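Local atomic coordinates of AxyAgu115A (PDB entry 6NPS), a protein that probably hydrolyses glycosidic links to glucuronic acid side groups of xylan, as a family GH115 alpha-glucuronidase. Residues 593-596 and 601-604. The protein carries 3 engineered substitutions. Sequence-based numbering, arbitrary orientation.
Sequences YAAQ and EANK
Ala-602 rests its methyl group against both Ala-594 and Ala-595, and so illustrates how small residues let two consecutive helices come close at a hairpin turn. The apolar part of the contact is three methyls and the backbone beneath them. CB of Ala-602 lies 4.0 Å from CB of Ala-594 and again 4.0 Å from CB of Ala-595. Its nearest neighbour is a main-chain atom, N of Ala-595, at 3.8 Å. The methyl thus meets the peptide joining the two alanines as well as their side chains. In return, CB of Ala-594 points across and approaches CA of Ala-602 to 4.1 Å, and the CA atoms of Ala-594 and Ala-602 are only 5.2 Å apart. With nothing larger than a methyl at these three buried positions, the backbones themselves approach closely.

Glu-601 adds the aliphatic part of a polar side chain: its CG passes 4.2 Å from CB of Ala-594. With CG turned about 75° from the backbone N about the CA-CB bond (chi1), the chain runs beside that methyl, and CD then continues anti to CA (chi2 -173°), carrying the carboxylate past it to where OE1 makes a weak hydrogen bond to Ser-705 and a bound glycerol lies close by. No hydrogen bond joins the two segments, but the side-chain amide of Asn-591, earlier on helix 564-596, donates an N-H from ND2 to the carbonyl O of Ala-602.

The contact closes the helical hairpin formed by helices 564-596 and 601-629 at its connecting turn. Val-658 packs on Ala-595 and Ala-602, Ser-656 of strand 655-657 touches Ala-595, and Val-654 of the second subunit also covers Ala-595, bringing this helix end to the dimer interface.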
ATOM      1  N   TYR A 593     -10.026  -2.934  -0.195  1.00 29.20           N
ATOM      2  CA  TYR A 593     -10.233  -2.713  -1.627  1.00 35.93           C
ATOM      3  C   TYR A 593     -11.356  -1.702  -1.865  1.00 36.81           C
ATOM      4  O   TYR A 593     -11.245  -0.815  -2.726  1.00 32.73           O
ATOM      5  CB  TYR A 593     -10.549  -4.058  -2.301  1.00 34.94           C
ATOM      6  CG  TYR A 593     -10.889  -3.985  -3.780  1.00 37.16           C
ATOM      7  CD1 TYR A 593      -9.899  -4.127  -4.755  1.00 41.41           C
ATOM      8  CD2 TYR A 593     -12.192  -3.761  -4.200  1.00 37.39           C
ATOM      9  CE1 TYR A 593     -10.215  -4.082  -6.126  1.00 41.60           C
ATOM     10  CE2 TYR A 593     -12.520  -3.693  -5.568  1.00 45.82           C
ATOM     11  CZ  TYR A 593     -11.517  -3.852  -6.521  1.00 46.88           C
ATOM     12  OH  TYR A 593     -11.830  -3.782  -7.865  1.00 47.94           O
ATOM     13  N   ALA A 594     -12.462  -1.842  -1.134  1.00 32.19           N
ATOM     14  CA  ALA A 594     -13.558  -0.887  -1.276  1.00 30.82           C
ATOM     15  C   ALA A 594     -13.140   0.501  -0.817  1.00 27.92           C
ATOM     16  O   ALA A 594     -13.561   1.521  -1.399  1.00 29.33           O
ATOM     17  CB  ALA A 594     -14.764  -1.364  -0.469  1.00 28.74           C
ATOM     18  N   ALA A 595     -12.274   0.577   0.183  1.00 28.04           N
ATOM     19  CA  ALA A 595     -11.892   1.894   0.695  1.00 27.59           C
ATOM     20  C   ALA A 595     -11.010   2.666  -0.287  1.00 28.89           C
ATOM     21  O   ALA A 595     -11.135   3.887  -0.391  1.00 26.96           O
ATOM     22  CB  ALA A 595     -11.182   1.767   2.039  1.00 25.25           C
ATOM     23  N   GLN A 596     -10.169   1.975  -1.060  1.00 27.82           N
ATOM     24  CA  GLN A 596      -9.368   2.619  -2.107  1.00 29.67           C
ATOM     25  C   GLN A 596     -10.228   3.167  -3.237  1.00 28.86           C
ATOM     26  O   GLN A 596      -9.750   3.989  -4.041  1.00 32.86           O
ATOM     27  CB  GLN A 596      -8.366   1.617  -2.698  1.00 33.73           C
ATOM     28  CG  GLN A 596      -7.254   1.218  -1.686  1.00 40.92           C
ATOM     29  CD  GLN A 596      -6.579  -0.129  -2.021  1.00 59.15           C
ATOM     30  OE1 GLN A 596      -7.073  -0.918  -2.843  1.00 61.62           O
ATOM     31  NE2 GLN A 596      -5.438  -0.391  -1.369  1.00 65.26           N
ATOM     32  N   GLU A 601     -19.571   1.439   1.419  1.00 31.13           N
ATOM     33  CA  GLU A 601     -19.713   0.081   1.944  1.00 32.69           C
ATOM     34  C   GLU A 601     -18.449  -0.428   2.619  1.00 35.49           C
ATOM     35  O   GLU A 601     -18.523  -1.398   3.387  1.00 29.98           O
ATOM     36  CB  GLU A 601     -20.111  -0.875   0.825  1.00 38.30           C
ATOM     37  CG  GLU A 601     -18.981  -1.231  -0.124  1.00 53.24           C
ATOM     38  CD  GLU A 601     -19.449  -2.056  -1.332  1.00 74.79           C
ATOM     39  OE1 GLU A 601     -20.255  -1.532  -2.147  1.00 79.59           O
ATOM     40  OE2 GLU A 601     -19.006  -3.227  -1.459  1.00 83.00           O
ATOM     41  N   ALA A 602     -17.295   0.209   2.390  1.00 34.10           N
ATOM     42  CA  ALA A 602     -16.108  -0.130   3.180  1.00 29.25           C
ATOM     43  C   ALA A 602     -16.364  -0.054   4.679  1.00 31.28           C
ATOM     44  O   ALA A 602     -15.827  -0.853   5.452  1.00 32.64           O
ATOM     45  CB  ALA A 602     -14.961   0.816   2.821  1.00 27.67           C
ATOM     46  N   ASN A 603     -17.149   0.914   5.120  1.00 28.81           N
ATOM     47  CA  ASN A 603     -17.237   1.179   6.550  1.00 30.03           C
ATOM     48  C   ASN A 603     -17.927   0.030   7.282  1.00 34.13           C
ATOM     49  O   ASN A 603     -17.489  -0.395   8.365  1.00 33.89           O
ATOM     50  CB  ASN A 603     -17.922   2.532   6.765  1.00 32.90           C
ATOM     51  CG  ASN A 603     -17.054   3.692   6.260  1.00 36.78           C
ATOM     52  OD1 ASN A 603     -15.878   3.499   5.940  1.00 29.92           O
ATOM     53  ND2 ASN A 603     -17.631   4.875   6.153  1.00 36.51           N
ATOM     54  N   LYS A 604     -18.959  -0.541   6.671  1.00 32.67           N
ATOM     55  CA  LYS A 604     -19.607  -1.713   7.244  1.00 37.11           C
ATOM     56  C   LYS A 604     -18.688  -2.930   7.244  1.00 31.68           C
ATOM     57  O   LYS A 604     -18.756  -3.756   8.156  1.00 32.31           O
ATOM     58  CB  LYS A 604     -20.889  -2.023   6.468  1.00 47.75           C
ATOM     59  CG  LYS A 604     -22.095  -2.141   7.379  1.00 64.87           C
ATOM     60  CD  LYS A 604     -22.511  -0.775   7.937  1.00 72.21           C
ATOM     61  CE  LYS A 604     -23.189   0.080   6.864  1.00 80.56           C
ATOM     62  NZ  LYS A 604     -23.294   1.541   7.200  1.00 85.12           N
TER